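Antisigma-factor antagonist STAS (PDB 3LKL) probably acts as a SulP-type membrane anion transporter, of which this is the C-terminal STAS domain, a module related to anti-sigma factor antagonists. Local coordinates at residues Val68-Phe71 and Arg72-Ala76; Gln24-Tyr27 and Gly28-Glu31. One frame throughout, in Å; residues are numbered along the deposited sequence.

Interaction 1. Residues Val68-Phe71 and Arg72-Ala76; sequences VLKF and RREGA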
ATOM      1  N   VAL A  68      13.155  11.848  -4.771  1.00  9.28           N
ATOM      2  CA  VAL A  68      12.733  12.975  -5.603  1.00  8.64           C
ATOM      3  C   VAL A  68      13.893  13.981  -5.775  1.00 10.67           C
ATOM      4  O   VAL A  68      14.235  14.371  -6.899  1.00  8.91           O
ATOM      5  CB  VAL A  68      11.454  13.627  -5.032  1.00 10.36           C
ATOM      6  CG1 VAL A  68      11.196  15.039  -5.725  1.00 10.65           C
ATOM      7  CG2 VAL A  68      10.281  12.573  -5.130  1.00  9.86           C
ATOM      8  N   LEU A  69      14.567  14.321  -4.690  1.00 10.34           N
ATOM      9  CA  LEU A  69      15.626  15.333  -4.793  1.00 11.64           C
ATOM     10  C   LEU A  69      16.837  14.794  -5.578  1.00 11.85           C
ATOM     11  O   LEU A  69      17.472  15.536  -6.335  1.00 11.10           O
ATOM     12  CB  LEU A  69      16.047  15.826  -3.370  1.00 12.99           C
ATOM     13  CG  LEU A  69      14.996  16.722  -2.668  1.00 15.50           C
ATOM     14  CD1 LEU A  69      15.051  16.589  -1.081  1.00 17.46           C
ATOM     15  CD2 LEU A  69      15.121  18.170  -3.151  1.00 16.65           C
ATOM     16  N   LYS A  70      17.136  13.511  -5.411  1.00 12.43           N
ATOM     17  CA  LYS A  70      18.252  12.903  -6.097  1.00 11.85           C
ATOM     18  C   LYS A  70      17.945  12.921  -7.634  1.00 11.46           C
ATOM     19  O   LYS A  70      18.814  13.346  -8.407  1.00  9.77           O
ATOM     20  CB  LYS A  70      18.519  11.557  -5.515  1.00 11.66           C
ATOM     21  CG  LYS A  70      19.745  10.755  -6.013  1.00 16.13           C
ATOM     22  CD  LYS A  70      21.112  11.533  -6.190  1.00 20.20           C
ATOM     23  CE  LYS A  70      22.315  10.535  -6.482  1.00 26.22           C
ATOM     24  NZ  LYS A  70      23.275  10.937  -7.617  1.00 27.00           N
ATOM     25  N   PHE A  71      16.716  12.599  -8.057  1.00 10.51           N
ATOM     26  CA  PHE A  71      16.413  12.586  -9.508  1.00  9.77           C
ATOM     27  C   PHE A  71      16.525  13.973 -10.036  1.00 11.45           C
ATOM     28  O   PHE A  71      17.177  14.186 -11.068  1.00 11.53           O
ATOM     29  CB  PHE A  71      15.066  12.071  -9.866  1.00 11.33           C
ATOM     30  CG  PHE A  71      15.018  10.598  -9.999  1.00  9.61           C
ATOM     31  CD1 PHE A  71      15.762   9.937 -10.987  1.00 11.39           C
ATOM     32  CD2 PHE A  71      14.331   9.861  -9.106  1.00  5.87           C
ATOM     33  CE1 PHE A  71      15.713   8.596 -11.097  1.00  9.15           C
ATOM     34  CE2 PHE A  71      14.282   8.493  -9.210  1.00  4.08           C
ATOM     35  CZ  PHE A  71      14.940   7.860 -10.229  1.00  6.85           C
ATOM     36  N   ARG A  72      16.023  14.947  -9.305  1.00 11.09           N
ATOM     37  CA  ARG A  72      16.106  16.327  -9.725  1.00 13.27           C
ATOM     38  C   ARG A  72      17.502  16.831  -9.939  1.00 13.32           C
ATOM     39  O   ARG A  72      17.759  17.506 -10.850  1.00 12.74           O
ATOM     40  CB  ARG A  72      15.431  17.221  -8.727  1.00 13.05           C
ATOM     41  CG  ARG A  72      13.994  17.181  -8.813  1.00 15.19           C
ATOM     42  CD  ARG A  72      13.440  18.397  -8.197  1.00 20.51           C
ATOM     43  NE  ARG A  72      12.050  18.201  -7.910  1.00 21.80           N
ATOM     44  CZ  ARG A  72      11.383  18.776  -6.934  1.00 25.27           C
ATOM     45  NH1 ARG A  72      11.976  19.623  -6.103  1.00 25.00           N
ATOM     46  NH2 ARG A  72      10.127  18.477  -6.806  1.00 21.82           N
ATOM     47  N   ARG A  73      18.374  16.465  -9.044  1.00 14.72           N
ATOM     48  CA  ARG A  73      19.744  16.834  -9.044  1.00 16.42           C
ATOM     49  C   ARG A  73      20.380  16.327 -10.301  1.00 16.75           C
ATOM     50  O   ARG A  73      21.198  16.988 -10.854  1.00 16.16           O
ATOM     51  CB  ARG A  73      20.437  16.226  -7.847  1.00 17.81           C
ATOM     52  CG  ARG A  73      21.484  17.052  -7.237  1.00 22.22           C
ATOM     53  CD  ARG A  73      21.395  17.122  -5.725  1.00 26.40           C
ATOM     54  NE  ARG A  73      21.415  15.812  -5.128  1.00 28.14           N
ATOM     55  CZ  ARG A  73      20.662  15.446  -4.113  1.00 28.39           C
ATOM     56  NH1 ARG A  73      20.737  14.224  -3.656  1.00 27.09           N
ATOM     57  NH2 ARG A  73      19.864  16.314  -3.554  1.00 29.23           N
ATOM     58  N   GLU A  74      19.977  15.156 -10.749  1.00 17.25           N
ATOM     59  CA  GLU A  74      20.530  14.563 -12.013  1.00 18.57           C
ATOM     60  C   GLU A  74      19.938  15.122 -13.287  1.00 18.73           C
ATOM     61  O   GLU A  74      20.265  14.669 -14.409  1.00 18.92           O
ATOM     62  CB  GLU A  74      20.405  13.029 -12.000  1.00 18.99           C
ATOM     63  CG  GLU A  74      21.165  12.371 -10.802  1.00 23.33           C
ATOM     64  CD  GLU A  74      22.683  12.449 -10.969  1.00 27.87           C
ATOM     65  OE1 GLU A  74      23.148  12.197 -12.126  1.00 33.10           O
ATOM     66  OE2 GLU A  74      23.390  12.765  -9.965  1.00 28.17           O
ATOM     67  N   GLY A  75      19.069  16.115 -13.153  1.00 19.32           N
ATOM     68  CA  GLY A  75      18.514  16.789 -14.301  1.00 19.37           C
ATOM     69  C   GLY A  75      17.091  16.374 -14.668  1.00 19.32           C
ATOM     70  O   GLY A  75      16.512  16.970 -15.571  1.00 18.55           O
ATOM     71  N   ALA A  76      16.499  15.399 -13.951  1.00 19.31           N
ATOM     72  CA  ALA A  76      15.150  14.948 -14.271  1.00 17.75           C
ATOM     73  C   ALA A  76      14.104  15.851 -13.640  1.00 16.79           C
ATOM     74  O   ALA A  76      14.270  16.329 -12.541  1.00 18.33           O
ATOM     75  CB  ALA A  76      14.908  13.490 -13.859  1.00 17.56           C
TER
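Phe-71 O is held by two backbone amides at the end of helix 58-73. Ala-76 N donates to it over 3.2 Å with an N-H...O angle of 154°, from above the carbonyl plane. Glu-74 N adds a weak bond, its main bond being the helical one to Lys-70 O. One residue inside the Ala-76 bond, Gly-75 N reaches Arg-72 O at 3.0 Å. This nested pair, with Gly-75 at a positive phi of 102°, defines a Schellman motif. Its apolar part is also present: Phe-71 CB and Ala-76 CB lie 4.2 Å apart, and both side chains rest on Val-46 of strand 45-50.

On the outer surface Lys-70 and Glu-74, one helical turn apart, form a salt bridge, with Lys-70 NZ 3.0 Å from Glu-74 OE2 and lying above the carboxylate plane. Bends in the lysine chain at chi2 (44°) and again at its last torsion bring NZ to Glu-74. Arg-73 crosses this lysine at about a right angle. Its guanidinium lays one face over Leu-69 O and Lys-70 CA, while Arg-73 NH1 meets Lys-70 CD at 3.7 Å. Arg-72 instead runs alongside Val-68 as an extended chain; Val-68 CG1 lies over one face of the guanidinium, toward its rim, 3.8 Å from Arg-72 NH2.

Beyond the segments, Phe-71 meets the ring of Phe-39 and also touches Val-78 of strand 77-81. Phe-71 O and Arg-72 O thus find donors in the turn that leads toward that strand, and the Glu-74 carboxylate probably offsets the charge of Lys-70, with Arg-40 touching both side chains.

Interaction 2. Residues Gln24-Tyr27 and Gly28-Glu31; sequences QLFY and GSVE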
ATOM      1  N   GLN A  24       4.090  -2.162   0.857  1.00 13.40           N
ATOM      2  CA  GLN A  24       4.231  -1.490   2.165  1.00 14.64           C
ATOM      3  C   GLN A  24       5.579  -0.797   2.363  1.00 14.24           C
ATOM      4  O   GLN A  24       6.609  -1.455   2.363  1.00 15.45           O
ATOM      5  CB  GLN A  24       4.059  -2.534   3.274  1.00 13.85           C
ATOM      6  CG  GLN A  24       2.886  -3.521   3.140  1.00 14.02           C
ATOM      7  CD  GLN A  24       1.555  -2.879   2.799  1.00 11.43           C
ATOM      8  OE1 GLN A  24       1.243  -1.779   3.213  1.00  8.14           O
ATOM      9  NE2 GLN A  24       0.785  -3.576   2.005  1.00 10.64           N
ATOM     10  N   LEU A  25       5.567   0.517   2.489  1.00 14.69           N
ATOM     11  CA  LEU A  25       6.760   1.283   2.670  1.00 15.97           C
ATOM     12  C   LEU A  25       6.870   1.711   4.119  1.00 15.22           C
ATOM     13  O   LEU A  25       6.052   2.503   4.617  1.00 16.12           O
ATOM     14  CB  LEU A  25       6.739   2.551   1.827  1.00 17.43           C
ATOM     15  CG  LEU A  25       6.647   2.369   0.311  1.00 21.11           C
ATOM     16  CD1 LEU A  25       6.433   3.729  -0.463  1.00 22.57           C
ATOM     17  CD2 LEU A  25       7.883   1.677  -0.157  1.00 25.76           C
ATOM     18  N   PHE A  26       7.918   1.233   4.751  1.00 15.62           N
ATOM     19  CA  PHE A  26       8.172   1.513   6.198  1.00 16.53           C
ATOM     20  C   PHE A  26       9.661   1.364   6.397  1.00 16.55           C
ATOM     21  O   PHE A  26      10.321   0.928   5.491  1.00 16.36           O
ATOM     22  CB  PHE A  26       7.402   0.509   7.042  1.00 15.11           C
ATOM     23  CG  PHE A  26       7.958  -0.886   7.006  1.00 16.87           C
ATOM     24  CD1 PHE A  26       8.630  -1.401   8.101  1.00 15.19           C
ATOM     25  CD2 PHE A  26       7.804  -1.706   5.891  1.00 17.65           C
ATOM     26  CE1 PHE A  26       9.109  -2.681   8.117  1.00 16.41           C
ATOM     27  CE2 PHE A  26       8.321  -3.011   5.905  1.00 14.98           C
ATOM     28  CZ  PHE A  26       8.959  -3.490   7.018  1.00 19.02           C
ATOM     29  N   TYR A  27      10.192   1.657   7.587  1.00 17.54           N
ATOM     30  CA  TYR A  27      11.628   1.743   7.737  1.00 18.89           C
ATOM     31  C   TYR A  27      12.323   0.519   7.195  1.00 17.84           C
ATOM     32  O   TYR A  27      13.414   0.596   6.629  1.00 19.85           O
ATOM     33  CB  TYR A  27      12.030   1.992   9.222  1.00 20.39           C
ATOM     34  CG  TYR A  27      11.807   0.797  10.098  1.00 24.52           C
ATOM     35  CD1 TYR A  27      12.840  -0.132  10.307  1.00 29.65           C
ATOM     36  CD2 TYR A  27      10.551   0.568  10.718  1.00 27.85           C
ATOM     37  CE1 TYR A  27      12.640  -1.256  11.100  1.00 30.42           C
ATOM     38  CE2 TYR A  27      10.346  -0.543  11.518  1.00 29.34           C
ATOM     39  CZ  TYR A  27      11.406  -1.435  11.711  1.00 31.95           C
ATOM     40  OH  TYR A  27      11.226  -2.538  12.496  1.00 36.94           O
ATOM     41  N   GLY A  28      11.695  -0.619   7.350  1.00 16.04           N
ATOM     42  CA  GLY A  28      12.296  -1.873   6.997  1.00 15.41           C
ATOM     43  C   GLY A  28      12.303  -2.168   5.511  1.00 15.02           C
ATOM     44  O   GLY A  28      12.783  -3.197   5.117  1.00 14.27           O
ATOM     45  N   SER A  29      11.651  -1.333   4.699  1.00 15.11           N
ATOM     46  CA  SER A  29      11.715  -1.559   3.274  1.00 15.09           C
ATOM     47  C   SER A  29      12.449  -0.435   2.558  1.00 13.97           C
ATOM     48  O   SER A  29      12.540  -0.480   1.364  1.00 15.90           O
ATOM     49  CB  SER A  29      10.303  -1.826   2.665  1.00 13.63           C
ATOM     50  OG  SER A  29       9.375  -0.782   2.857  1.00 13.71           O
ATOM     51  N   VAL A  30      12.886   0.579   3.288  1.00 13.95           N
ATOM     52  CA  VAL A  30      13.444   1.830   2.709  1.00 14.78           C
ATOM     53  C   VAL A  30      14.733   1.561   1.874  1.00 14.83           C
ATOM     54  O   VAL A  30      14.958   2.124   0.817  1.00 13.34           O
ATOM     55  CB  VAL A  30      13.695   2.792   3.863  1.00 14.95           C
ATOM     56  CG1 VAL A  30      14.804   3.762   3.610  1.00 17.10           C
ATOM     57  CG2 VAL A  30      12.461   3.487   4.239  1.00 17.00           C
ATOM     58  N   GLU A  31      15.514   0.611   2.336  1.00 14.17           N
ATOM     59  CA  GLU A  31      16.770   0.297   1.708  1.00 15.86           C
ATOM     60  C   GLU A  31      16.565  -0.350   0.365  1.00 15.35           C
ATOM     61  O   GLU A  31      17.139   0.087  -0.597  1.00 13.21           O
ATOM     62  CB  GLU A  31      17.495  -0.613   2.670  1.00 15.74           C
ATOM     63  CG  GLU A  31      18.918  -0.681   2.424  1.00 22.88           C
ATOM     64  CD  GLU A  31      19.507  -1.833   3.202  1.00 26.91           C
ATOM     65  OE1 GLU A  31      20.138  -2.698   2.550  1.00 29.20           O
ATOM     66  OE2 GLU A  31      19.256  -1.874   4.445  1.00 30.09           O
TER
HETATM   67  O   HOH W   1      15.433  -0.560   5.034  1.00  9.32           O
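Ser-29 and Gly-28 fold back on Gln-24 and Phe-26 in a local turn contact that carries the chain from the short strand 24-25 into helix 30-35. The turn is closed by Ser-29 N, which donates to Phe-26 O over 2.7 Å at a nearly straight 170°, although it sits above the carbonyl plane. The two central residues, Tyr-27 and Gly-28, have the backbone angles of a type I beta turn.

The serine hydroxyl faces backward. With chi1 at 59°, OG stands between its own backbone N and carbonyl carbon, where Ser-29 OG accepts a hydrogen bond from Phe-26 N over 3.1 Å and lies 2.9 Å from Gln-24 O. The buried hydroxyl thus meets the backbone at the end of the strand.

Within this STAS domain, strand 24-25 pairs in parallel with strand 53-55, and Asp-57, next to the start of helix 58-73, takes the Tyr-27 N-H through OD2. Ile-58 of the second subunit packs on both Gln-24 and Phe-26, bringing the turn to the dimer interface.

Gly-28 lies over one face of the Phe-26 ring: its CA is 3.9 Å from the centroid and 26° off the normal, a CH-pi contact that depends on glycine, because a CB here would run into Phe-26 CE1. The same CA meets the Tyr-27 ring off-centre, 4.3 Å from its centroid. Where the helix begins, Val-30 N gives Tyr-27 O only a weak bond of 3.4 Å, and a water bridges the next step, donating to Tyr-27 O and accepting from Glu-31 N.

How the interactions relate
Both contacts are local, partly buried transitions between a helix and a strand, in opposite senses: interaction 2 leads from a strand into helix 30-35, interaction 1 from helix 58-73 toward strand 77-81. Their nearest atoms are about 11 Å apart and their centres 21 Å, with no touch. Helix 58-73 relates them, since Val-30 packs on its residues Ser-60 and Ala-63 near one end while interaction 1 closes the other. The chemistry differs accordingly. Interaction 1 combines backbone capping with charged surface chains; interaction 2 relies on a buried hydroxyl, glycine packed against two aromatic rings and a water, beside the second subunit, which leaves interaction 1 untouched.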